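PDB 1VPM: acyl-CoA hydrolase from Bacillus halodurans, which probably hydrolyses the thioester of long-chain fatty acyl-CoA molecules, and binds coenzyme A in a pocket completed by a second subunit. Local coordinates for residues V66-I71 / L124-V129; G90-T95 / P139-Q144; V104-N109 / L118-F123. One frame throughout, in Å; residues are numbered along the deposited sequence. Where two conformers were deposited one is given.

Contact 1 of 3, residues V66-I71 / L124-V129; sequences VVTASI and LTMVAV. With COA (coenzyme A), chain D.
A classic beta bulge in the antiparallel hot-dog sheet shapes this part of the coenzyme A pocket: two residues, Ala69 and Ser70, stand opposite the single Thr125. Before the bulge, Val67 and Val127 form a hydrogen-bonded pair, with Val127 N 2.9 Å from Val67 O and the return bond from Val67 N to Val127 O. At the bulge itself Thr125 O takes a short bond from Ala69 N, 2.8 Å, and a weak one from Ser70 N, while Thr125 N returns a bond to Ser70 O from above the carbonyl plane. The extra residue brings Ser70 onto the same face as Val67, Thr125 and Val127, and that face receives coenzyme A. Ser70 OG lies 2.8 Å from N1A of the adenine, and a water bridges Ser70 OG to Thr125 OG1. Thr125 lays CG2, the branch trans to its own amide nitrogen, against the base, 3.3 Å from N3A. Val127 CG2 meets the ribose, Ala69 CB touches the pantetheine methyl CDP, and the pantetheine amide N4P donates to Thr68 O at 2.8 Å. On the other face the selenomethionine Met126 is bent at chi2 and chi3, which folds its CE back to 3.3 Å from Thr68 OG1 and also against Val66 CG2. Farther along, Ile71 and Leu124 lie side by side, CG1 of Ile71 being 3.7 Å from Leu124 CG. The face of Val66, Met126 and Leu124 packs on helix 43-62, whose Asp51 bonds to Thr68 OG1. Strand 99-109 flanks 124-129, whereas Ser70 and Ile71 pair with a strand of the second subunit, carrying the sheet across the interface.

Contact 2 of 3, residues G90-T95 / P139-Q144; sequences GFVTHT and PQVEPQ
Val141 reaches from strand 140-142 to the end of strand 90-95 and meets it chiefly with its two methyls. CG1 comes equally near Thr93 O and His94 N, 3.7 Å from each, while CG2 lies 3.7 Å from Val92 O. Val92 CG1, set trans to the backbone N (chi1 173°), lies 4.1 Å from Val141 CB. At the strand end Thr95 turns toward the other segment. Its CG2 rests 3.4 Å from Pro139 O, and its OG1 lies 3.5 Å from Gln140 CA. A water links the Thr95 side chain to the backbone of the short strand, donating to Thr95 OG1 at 2.8 Å and accepting from Val141 N at 3.0 Å. Farther out, His61 of helix 43-62 packs against Val92, Thr95 and Val141 and donates from NE2 to Pro139 O, fixing the carbonyl on which Thr95 sits. Gln140 also has a backbone bond to Gln15, next to strand 16-18, with which 140-142 forms a small parallel sheet. The short strand is therefore held against the end of strand 85-95 by methyl packing and a single water bridge rather than by direct backbone pairing, and Val92 O stays buried beneath Val141 without a polar partner.

Contact 3 of 3, residues V104-N109 / L118-F123; sequences VRVHSN and LTTESF
The His107 imidazole carries Leu118 on one face: CD1 sits 3.8 Å from the ring centroid, 26° off the normal, in a CH-pi contact displaced toward the CE1 and NE2 rim. At the ring's CD2 corner the backbone of Leu118 comes close, its N being 3.5 Å from His107 CD2. Leu118 gains this place with CG anti to its backbone N (chi1 -175°), which also brings CD1 to 3.5 Å from Val106 O. That carbonyl is the hub of a classic beta bulge, in which Val106 is matched by two residues, Thr119 and Thr120. Thr119 N donates to Val106 O at 2.7 Å and Thr120 N at 3.3 Å, both from the same side of the carbonyl plane. Beyond the bulge the ladder is regular, with Val104 and Ser122 exchanging two bonds. On the opposite face from His107, CG2 of Val106 and CG2 of Thr120 lie alongside each other, 4.0 Å apart. Near the bulge a water joins Ser108 OG to Thr119 OG1. This hairpin holds the middle of the hot-dog sheet: strand 85-95 runs beside 104-109, strand 65-75 beside 118-123, and helix 43-62 packs its Ile50 against Val106, Thr120 and Ser122.

In the fold
After helix 43-62 the chain enters strand 65-75, the first partner in contact 1. It continues through 85-95, which opens contact 2, and then 99-109, which turns back into 116-129 and closes the hairpin of contact 3. Farther along that strand, 124-129 closes contact 1, so contact 3 nests inside its loop. Strand 140-142 closes contact 2 later, which makes contacts 1 and 2 cross and leaves contact 3 nested in both. Contact 1 thus joins edge strand 65-75 to 116-129, contact 3 joins 116-129 to 99-109, and contact 2 brings short strand 140-142 to the end of 85-95. Ile71 packs on Ser122 and Phe123 between contacts 1 and 3; Phe91 touches Arg105 between contacts 2 and 3.

Contact 1 of 3, residues V66-I71 / L124-V129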
loop_
_atom_site.group_PDB
_atom_site.type_symbol
_atom_site.label_atom_id
_atom_site.label_comp_id
_atom_site.label_asym_id
_atom_site.label_seq_id
_atom_site.Cartn_x
_atom_site.Cartn_y
_atom_site.Cartn_z
ATOM N N VAL A 66 8.935 -5.390 20.421
ATOM C CA VAL A 66 9.291 -4.084 20.966
ATOM C C VAL A 66 8.203 -3.066 20.659
ATOM O O VAL A 66 7.383 -3.257 19.763
ATOM C CB VAL A 66 10.655 -3.611 20.452
ATOM C CG1 VAL A 66 11.711 -4.592 20.768
ATOM C CG2 VAL A 66 10.612 -3.380 18.913
ATOM N N VAL A 67 8.195 -1.974 21.420
ATOM C CA VAL A 67 7.318 -0.847 21.121
ATOM C C VAL A 67 8.174 0.411 21.203
ATOM O O VAL A 67 9.196 0.424 21.888
ATOM C CB VAL A 67 6.145 -0.696 22.114
ATOM C CG1 VAL A 67 5.221 -1.911 22.026
ATOM C CG2 VAL A 67 6.603 -0.498 23.524
ATOM N N THR A 68 7.764 1.436 20.460
ATOM C CA THR A 68 8.486 2.696 20.463
ATOM C C THR A 68 7.992 3.567 21.617
ATOM O O THR A 68 6.821 3.923 21.666
ATOM C CB THR A 68 8.294 3.432 19.173
ATOM O OG1 THR A 68 8.712 2.584 18.087
ATOM C CG2 THR A 68 9.116 4.756 19.176
ATOM N N ALA A 69 8.846 3.830 22.584
ATOM C CA ALA A 69 8.465 4.719 23.670
ATOM C C ALA A 69 8.501 6.197 23.315
ATOM O O ALA A 69 7.646 6.996 23.740
ATOM C CB ALA A 69 9.383 4.499 24.860
ATOM N N SER A 70 9.524 6.548 22.569
ATOM C CA SER A 70 9.767 7.920 22.107
ATOM C C SER A 70 10.789 7.997 20.966
ATOM O O SER A 70 11.528 7.060 20.670
ATOM C CB SER A 70 10.180 8.825 23.288
ATOM O OG SER A 70 11.452 8.470 23.714
ATOM N N ILE A 71 10.760 9.129 20.275
ATOM C CA ILE A 71 11.775 9.564 19.355
ATOM C C ILE A 71 12.209 10.986 19.767
ATOM O O ILE A 71 11.399 11.791 20.193
ATOM C CB ILE A 71 11.275 9.436 17.849
ATOM C CG1 ILE A 71 12.418 9.768 16.905
ATOM C CG2 ILE A 71 10.087 10.334 17.567
ATOM C CD1 ILE A 71 12.143 9.449 15.434
ATOM N N LEU A 124 16.011 7.035 19.135
ATOM C CA LEU A 124 14.767 6.576 19.623
ATOM C C LEU A 124 14.929 5.755 20.895
ATOM O O LEU A 124 16.018 5.229 21.198
ATOM C CB LEU A 124 14.106 5.698 18.575
ATOM C CG LEU A 124 13.724 6.333 17.245
ATOM C CD1 LEU A 124 14.914 6.326 16.309
ATOM C CD2 LEU A 124 12.536 5.587 16.560
ATOM N N THR A 125 13.846 5.646 21.628
ATOM C CA THR A 125 13.822 4.782 22.806
ATOM C C THR A 125 12.826 3.670 22.518
ATOM O O THR A 125 11.592 3.916 22.393
ATOM C CB THR A 125 13.448 5.546 24.075
ATOM O OG1 THR A 125 14.433 6.561 24.372
ATOM C CG2 THR A 125 13.412 4.578 25.261
HETATM N N MSE A 126 13.343 2.433 22.496
HETATM C CA MSE A 126 12.549 1.256 22.232
HETATM C C MSE A 126 12.450 0.454 23.516
HETATM O O MSE A 126 13.415 0.386 24.244
HETATM C CB MSE A 126 13.225 0.393 21.156
HETATM C CG MSE A 126 13.609 1.103 19.863
HETATM SE SE MSE A 126 12.011 2.009 19.012
HETATM C CE MSE A 126 11.087 0.402 18.620
ATOM N N VAL A 127 11.307 -0.175 23.754
ATOM C CA VAL A 127 11.076 -0.968 24.960
ATOM C C VAL A 127 10.739 -2.363 24.555
ATOM O O VAL A 127 9.851 -2.548 23.759
ATOM C CB VAL A 127 9.977 -0.337 25.860
ATOM C CG1 VAL A 127 9.702 -1.220 27.052
ATOM C CG2 VAL A 127 10.447 1.023 26.340
ATOM N N ALA A 128 11.469 -3.343 25.072
ATOM C CA ALA A 128 11.157 -4.761 24.822
ATOM C C ALA A 128 9.952 -5.144 25.644
ATOM O O ALA A 128 9.865 -4.737 26.813
ATOM C CB ALA A 128 12.347 -5.630 25.232
ATOM N N VAL A 129 9.043 -5.911 25.060
ATOM C CA VAL A 129 7.852 -6.378 25.738
ATOM C C VAL A 129 7.677 -7.891 25.638
ATOM O O VAL A 129 8.034 -8.484 24.610
ATOM C CB VAL A 129 6.577 -5.660 25.259
ATOM C CG1 VAL A 129 6.707 -4.161 25.477
ATOM C CG2 VAL A 129 6.199 -5.986 23.814
HETATM N N1A COA D . 10.925 8.206 26.425
HETATM C C2A COA D . 12.032 7.469 26.734
HETATM N N3A COA D . 11.913 6.384 27.619
HETATM C C4A COA D . 10.698 6.066 28.150
HETATM C C5A COA D . 9.556 6.827 27.845
HETATM C C6A COA D . 9.666 7.918 26.977
HETATM N N6A COA D . 8.608 8.731 26.802
HETATM N N7A COA D . 8.501 6.296 28.538
HETATM C C8A COA D . 8.950 5.228 29.255
HETATM N N9A COA D . 10.297 5.086 29.027
HETATM C C1B COA D . 11.116 3.966 29.449
HETATM C C2B COA D . 11.261 3.964 30.954
HETATM O O2B COA D . 12.221 4.903 31.362
HETATM C C3B COA D . 11.663 2.520 31.205
HETATM O O3B COA D . 13.076 2.484 31.118
HETATM P P3B COA D . 13.997 1.421 31.872
HETATM O O7A COA D . 14.428 2.014 33.153
HETATM O O8A COA D . 15.218 1.072 31.120
HETATM O O9A COA D . 13.197 0.156 31.987
HETATM C C4B COA D . 10.925 1.760 30.093
HETATM O O4B COA D . 10.431 2.765 29.205
HETATM C C5B COA D . 9.722 0.946 30.579
HETATM O O5B COA D . 8.832 1.834 31.254
HETATM P P1A COA D . 8.169 1.525 32.720
HETATM O O1A COA D . 8.097 2.821 33.500
HETATM O O2A COA D . 8.894 0.405 33.438
HETATM O O3A COA D . 6.693 0.949 32.418
HETATM P P2A COA D . 5.484 1.664 31.613
HETATM O O4A COA D . 5.377 3.120 32.041
HETATM O O5A COA D . 4.254 0.804 31.851
HETATM O O6A COA D . 5.860 1.557 30.034
HETATM C CBP COA D . 5.823 2.541 27.856
HETATM C CCP COA D . 6.335 2.668 29.290
HETATM C CDP COA D . 6.667 3.421 26.927
HETATM C CEP COA D . 5.996 1.061 27.452
HETATM C CAP COA D . 4.327 2.967 27.808
HETATM O OAP COA D . 4.055 4.288 28.263
HETATM C C9P COA D . 3.777 2.762 26.409
HETATM O O9P COA D . 3.385 1.451 26.074
HETATM N N8P COA D . 3.691 3.771 25.527
HETATM C C7P COA D . 3.156 3.449 24.219
HETATM C C6P COA D . 4.209 2.779 23.331
HETATM C C5P COA D . 3.656 2.530 21.942
HETATM O O5P COA D . 2.706 1.731 21.812
HETATM N N4P COA D . 4.205 3.199 20.923
HETATM C C3P COA D . 3.785 2.973 19.566
HETATM C C2P COA D . 2.819 3.987 18.950
HETATM S S1P COA D . 1.378 4.626 19.907
HETATM O O HOH W 1 13.912 8.774 22.392
#

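Contact 2 of 3, residues G90-T95 / P139-Q144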
loop_
_atom_site.group_PDB
_atom_site.type_symbol
_atom_site.label_atom_id
_atom_site.label_comp_id
_atom_site.label_asym_id
_atom_site.label_seq_id
_atom_site.Cartn_x
_atom_site.Cartn_y
_atom_site.Cartn_z
ATOM N N GLY A 90 20.833 1.619 11.640
ATOM C CA GLY A 90 20.468 1.717 13.026
ATOM C C GLY A 90 21.319 0.778 13.875
ATOM O O GLY A 90 21.732 -0.295 13.388
ATOM N N PHE A 91 21.575 1.197 15.093
ATOM C CA PHE A 91 22.130 0.308 16.116
ATOM C C PHE A 91 21.827 0.775 17.513
ATOM O O PHE A 91 21.599 1.956 17.760
ATOM C CB PHE A 91 23.632 0.108 15.908
ATOM C CG PHE A 91 24.408 1.358 15.715
ATOM C CD1 PHE A 91 24.626 1.874 14.442
ATOM C CD2 PHE A 91 25.015 1.971 16.789
ATOM C CE1 PHE A 91 25.407 2.996 14.270
ATOM C CE2 PHE A 91 25.800 3.089 16.613
ATOM C CZ PHE A 91 26.006 3.584 15.343
ATOM N N VAL A 92 21.792 -0.198 18.421
ATOM C CA VAL A 92 21.581 0.062 19.836
ATOM C C VAL A 92 22.860 0.682 20.357
ATOM O O VAL A 92 23.944 0.125 20.183
ATOM C CB VAL A 92 21.226 -1.246 20.608
ATOM C CG1 VAL A 92 21.172 -0.985 22.083
ATOM C CG2 VAL A 92 19.932 -1.784 20.150
ATOM N N THR A 93 22.724 1.806 21.072
ATOM C CA THR A 93 23.855 2.553 21.573
ATOM C C THR A 93 24.000 2.426 23.072
ATOM O O THR A 93 25.098 2.598 23.580
ATOM C CB THR A 93 23.710 4.056 21.293
ATOM O OG1 THR A 93 22.431 4.509 21.698
ATOM C CG2 THR A 93 23.856 4.304 19.855
ATOM N N HIS A 94 22.922 2.075 23.761
ATOM C CA HIS A 94 22.892 2.055 25.257
ATOM C C HIS A 94 21.574 1.444 25.697
ATOM O O HIS A 94 20.609 1.472 24.981
ATOM C CB HIS A 94 23.005 3.480 25.852
ATOM C CG HIS A 94 23.301 3.542 27.329
ATOM N ND1 HIS A 94 22.347 3.880 28.268
ATOM C CD2 HIS A 94 24.470 3.427 28.010
ATOM C CE1 HIS A 94 22.903 3.915 29.467
ATOM N NE2 HIS A 94 24.188 3.642 29.347
ATOM N N THR A 95 21.536 0.910 26.905
ATOM C CA THR A 95 20.330 0.269 27.404
ATOM C C THR A 95 20.058 0.674 28.846
ATOM O O THR A 95 20.970 1.024 29.578
ATOM C CB THR A 95 20.419 -1.280 27.354
ATOM O OG1 THR A 95 21.387 -1.779 28.296
ATOM C CG2 THR A 95 20.682 -1.784 25.943
ATOM N N PRO A 139 19.276 -7.229 27.459
ATOM C CA PRO A 139 20.703 -7.320 27.724
ATOM C C PRO A 139 21.406 -5.957 27.519
ATOM O O PRO A 139 20.899 -5.044 26.845
ATOM C CB PRO A 139 21.170 -8.364 26.709
ATOM C CG PRO A 139 20.138 -8.413 25.655
ATOM C CD PRO A 139 18.889 -7.868 26.189
ATOM N N GLN A 140 22.570 -5.813 28.105
ATOM C CA GLN A 140 23.388 -4.634 27.802
ATOM C C GLN A 140 24.041 -4.725 26.443
ATOM O O GLN A 140 24.098 -5.773 25.840
ATOM C CB GLN A 140 24.448 -4.468 28.861
ATOM C CG GLN A 140 23.893 -4.127 30.189
ATOM C CD GLN A 140 24.995 -3.847 31.209
ATOM O OE1 GLN A 140 26.190 -4.009 30.929
ATOM N NE2 GLN A 140 24.586 -3.451 32.406
ATOM N N VAL A 141 24.527 -3.593 25.965
ATOM C CA VAL A 141 25.272 -3.492 24.727
ATOM C C VAL A 141 26.754 -3.190 25.046
ATOM O O VAL A 141 27.075 -2.557 26.075
ATOM C CB VAL A 141 24.621 -2.426 23.808
ATOM C CG1 VAL A 141 24.920 -1.007 24.287
ATOM C CG2 VAL A 141 25.023 -2.647 22.398
ATOM N N GLU A 142 27.640 -3.742 24.217
ATOM C CA GLU A 142 29.103 -3.591 24.346
ATOM C C GLU A 142 29.591 -2.706 23.209
ATOM O O GLU A 142 29.653 -3.168 22.103
ATOM C CB GLU A 142 29.818 -4.937 24.284
ATOM C CG GLU A 142 31.355 -4.757 24.358
ATOM C CD GLU A 142 32.163 -6.034 24.075
ATOM O OE1 GLU A 142 31.615 -7.163 24.178
ATOM O OE2 GLU A 142 33.361 -5.873 23.747
ATOM N N PRO A 143 29.920 -1.429 23.457
ATOM C CA PRO A 143 30.428 -0.573 22.342
ATOM C C PRO A 143 31.822 -1.006 21.908
ATOM O O PRO A 143 32.593 -1.451 22.741
ATOM C CB PRO A 143 30.457 0.824 22.946
ATOM C CG PRO A 143 30.506 0.640 24.405
ATOM C CD PRO A 143 29.846 -0.692 24.728
ATOM N N GLN A 144 32.120 -0.948 20.621
ATOM C CA GLN A 144 33.431 -1.386 20.158
ATOM C C GLN A 144 34.170 -0.349 19.333
ATOM O O GLN A 144 35.357 -0.100 19.617
ATOM C CB GLN A 144 33.297 -2.663 19.383
ATOM C CG GLN A 144 32.766 -3.813 20.260
ATOM C CD GLN A 144 32.725 -5.157 19.564
ATOM O OE1 GLN A 144 33.205 -6.171 20.148
ATOM N NE2 GLN A 144 32.142 -5.217 18.352
HETATM O O HOH W 2 24.017 -1.180 27.673
#

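Contact 3 of 3, residues V104-N109 / L118-F123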
loop_
_atom_site.group_PDB
_atom_site.type_symbol
_atom_site.label_atom_id
_atom_site.label_comp_id
_atom_site.label_asym_id
_atom_site.label_seq_id
_atom_site.Cartn_x
_atom_site.Cartn_y
_atom_site.Cartn_z
ATOM N N VAL A 104 19.811 6.119 14.693
ATOM C CA VAL A 104 19.558 5.919 13.291
ATOM C C VAL A 104 20.151 7.075 12.489
ATOM O O VAL A 104 19.886 8.201 12.770
ATOM C CB VAL A 104 18.052 5.773 12.995
ATOM C CG1 VAL A 104 17.814 5.541 11.522
ATOM C CG2 VAL A 104 17.436 4.597 13.762
ATOM N N ARG A 105 20.841 6.733 11.391
ATOM C CA ARG A 105 21.318 7.717 10.400
ATOM C C ARG A 105 20.675 7.411 9.066
ATOM O O ARG A 105 20.531 6.234 8.648
ATOM C CB ARG A 105 22.828 7.769 10.298
ATOM C CG ARG A 105 23.589 6.469 10.250
ATOM C CD ARG A 105 25.090 6.759 9.962
ATOM N NE ARG A 105 25.929 5.641 10.379
ATOM C CZ ARG A 105 26.879 5.735 11.316
ATOM N NH1 ARG A 105 27.104 6.860 11.983
ATOM N NH2 ARG A 105 27.584 4.666 11.626
ATOM N N VAL A 106 20.315 8.478 8.369
ATOM C CA VAL A 106 19.663 8.382 7.063
ATOM C C VAL A 106 20.456 9.242 6.047
ATOM O O VAL A 106 20.788 10.402 6.298
ATOM C CB VAL A 106 18.212 8.886 7.130
ATOM C CG1 VAL A 106 17.569 8.751 5.769
ATOM C CG2 VAL A 106 17.404 8.191 8.236
ATOM N N HIS A 107 20.783 8.641 4.905
ATOM C CA HIS A 107 21.437 9.327 3.762
ATOM C C HIS A 107 20.570 9.136 2.536
ATOM O O HIS A 107 19.814 8.157 2.442
ATOM C CB HIS A 107 22.812 8.722 3.428
ATOM C CG HIS A 107 23.864 9.047 4.438
ATOM N ND1 HIS A 107 23.959 8.390 5.648
ATOM C CD2 HIS A 107 24.857 9.963 4.411
ATOM C CE1 HIS A 107 24.980 8.899 6.326
ATOM N NE2 HIS A 107 25.547 9.850 5.593
ATOM N N SER A 108 20.655 10.102 1.625
ATOM C CA SER A 108 20.113 9.925 0.274
ATOM C C SER A 108 21.245 9.570 -0.656
ATOM O O SER A 108 22.354 10.084 -0.513
ATOM C CB SER A 108 19.411 11.183 -0.226
ATOM O OG SER A 108 20.299 12.291 -0.140
ATOM N N ASN A 109 20.962 8.702 -1.594
ATOM C CA ASN A 109 21.858 8.397 -2.670
ATOM C C ASN A 109 21.236 8.897 -3.981
ATOM O O ASN A 109 20.202 8.421 -4.406
ATOM C CB ASN A 109 22.131 6.913 -2.714
ATOM C CG ASN A 109 23.432 6.608 -3.360
ATOM O OD1 ASN A 109 23.835 7.277 -4.328
ATOM N ND2 ASN A 109 24.129 5.613 -2.826
ATOM N N LEU A 118 23.888 13.299 3.867
ATOM C CA LEU A 118 23.227 13.042 5.148
ATOM C C LEU A 118 21.874 13.778 5.224
ATOM O O LEU A 118 21.786 15.000 5.009
ATOM C CB LEU A 118 24.121 13.441 6.293
ATOM C CG LEU A 118 23.597 13.124 7.685
ATOM C CD1 LEU A 118 23.587 11.714 8.007
ATOM C CD2 LEU A 118 24.482 13.869 8.716
ATOM N N THR A 119 20.794 12.983 5.413
ATOM C CA THR A 119 19.435 13.490 5.435
ATOM C C THR A 119 19.063 13.866 6.862
ATOM O O THR A 119 18.610 14.959 7.151
ATOM C CB THR A 119 18.454 12.389 5.035
ATOM O OG1 THR A 119 18.857 11.828 3.794
ATOM C CG2 THR A 119 17.049 12.956 4.900
ATOM N N THR A 120 19.258 12.908 7.764
ATOM C CA THR A 120 19.071 13.193 9.174
ATOM C C THR A 120 19.650 12.082 10.034
ATOM O O THR A 120 20.125 11.064 9.560
ATOM C CB THR A 120 17.587 13.354 9.484
ATOM O OG1 THR A 120 17.393 13.984 10.790
ATOM C CG2 THR A 120 16.932 12.016 9.390
ATOM N N GLU A 121 19.687 12.367 11.327
ATOM C CA GLU A 121 20.081 11.433 12.379
ATOM C C GLU A 121 19.100 11.557 13.517
ATOM O O GLU A 121 18.605 12.660 13.803
ATOM C CB GLU A 121 21.477 11.785 12.902
ATOM C CG GLU A 121 22.590 11.734 11.894
ATOM C CD GLU A 121 23.909 12.221 12.464
ATOM O OE1 GLU A 121 23.997 13.448 12.661
ATOM O OE2 GLU A 121 24.823 11.396 12.671
ATOM N N SER A 122 18.883 10.483 14.238
ATOM C CA SER A 122 17.940 10.538 15.318
ATOM C C SER A 122 18.256 9.462 16.369
ATOM O O SER A 122 18.989 8.545 16.123
ATOM C CB SER A 122 16.540 10.428 14.678
ATOM O OG SER A 122 15.836 9.268 15.001
ATOM N N PHE A 123 17.796 9.697 17.581
ATOM C CA PHE A 123 17.737 8.664 18.634
ATOM C C PHE A 123 16.291 8.334 18.990
ATOM O O PHE A 123 15.425 9.229 19.017
ATOM C CB PHE A 123 18.372 9.160 19.917
ATOM C CG PHE A 123 19.843 9.438 19.807
ATOM C CD1 PHE A 123 20.764 8.385 19.874
ATOM C CD2 PHE A 123 20.314 10.725 19.738
ATOM C CE1 PHE A 123 22.153 8.640 19.798
ATOM C CE2 PHE A 123 21.659 10.958 19.657
ATOM C CZ PHE A 123 22.581 9.908 19.692
HETATM O O HOH W 3 19.247 13.563 1.763
#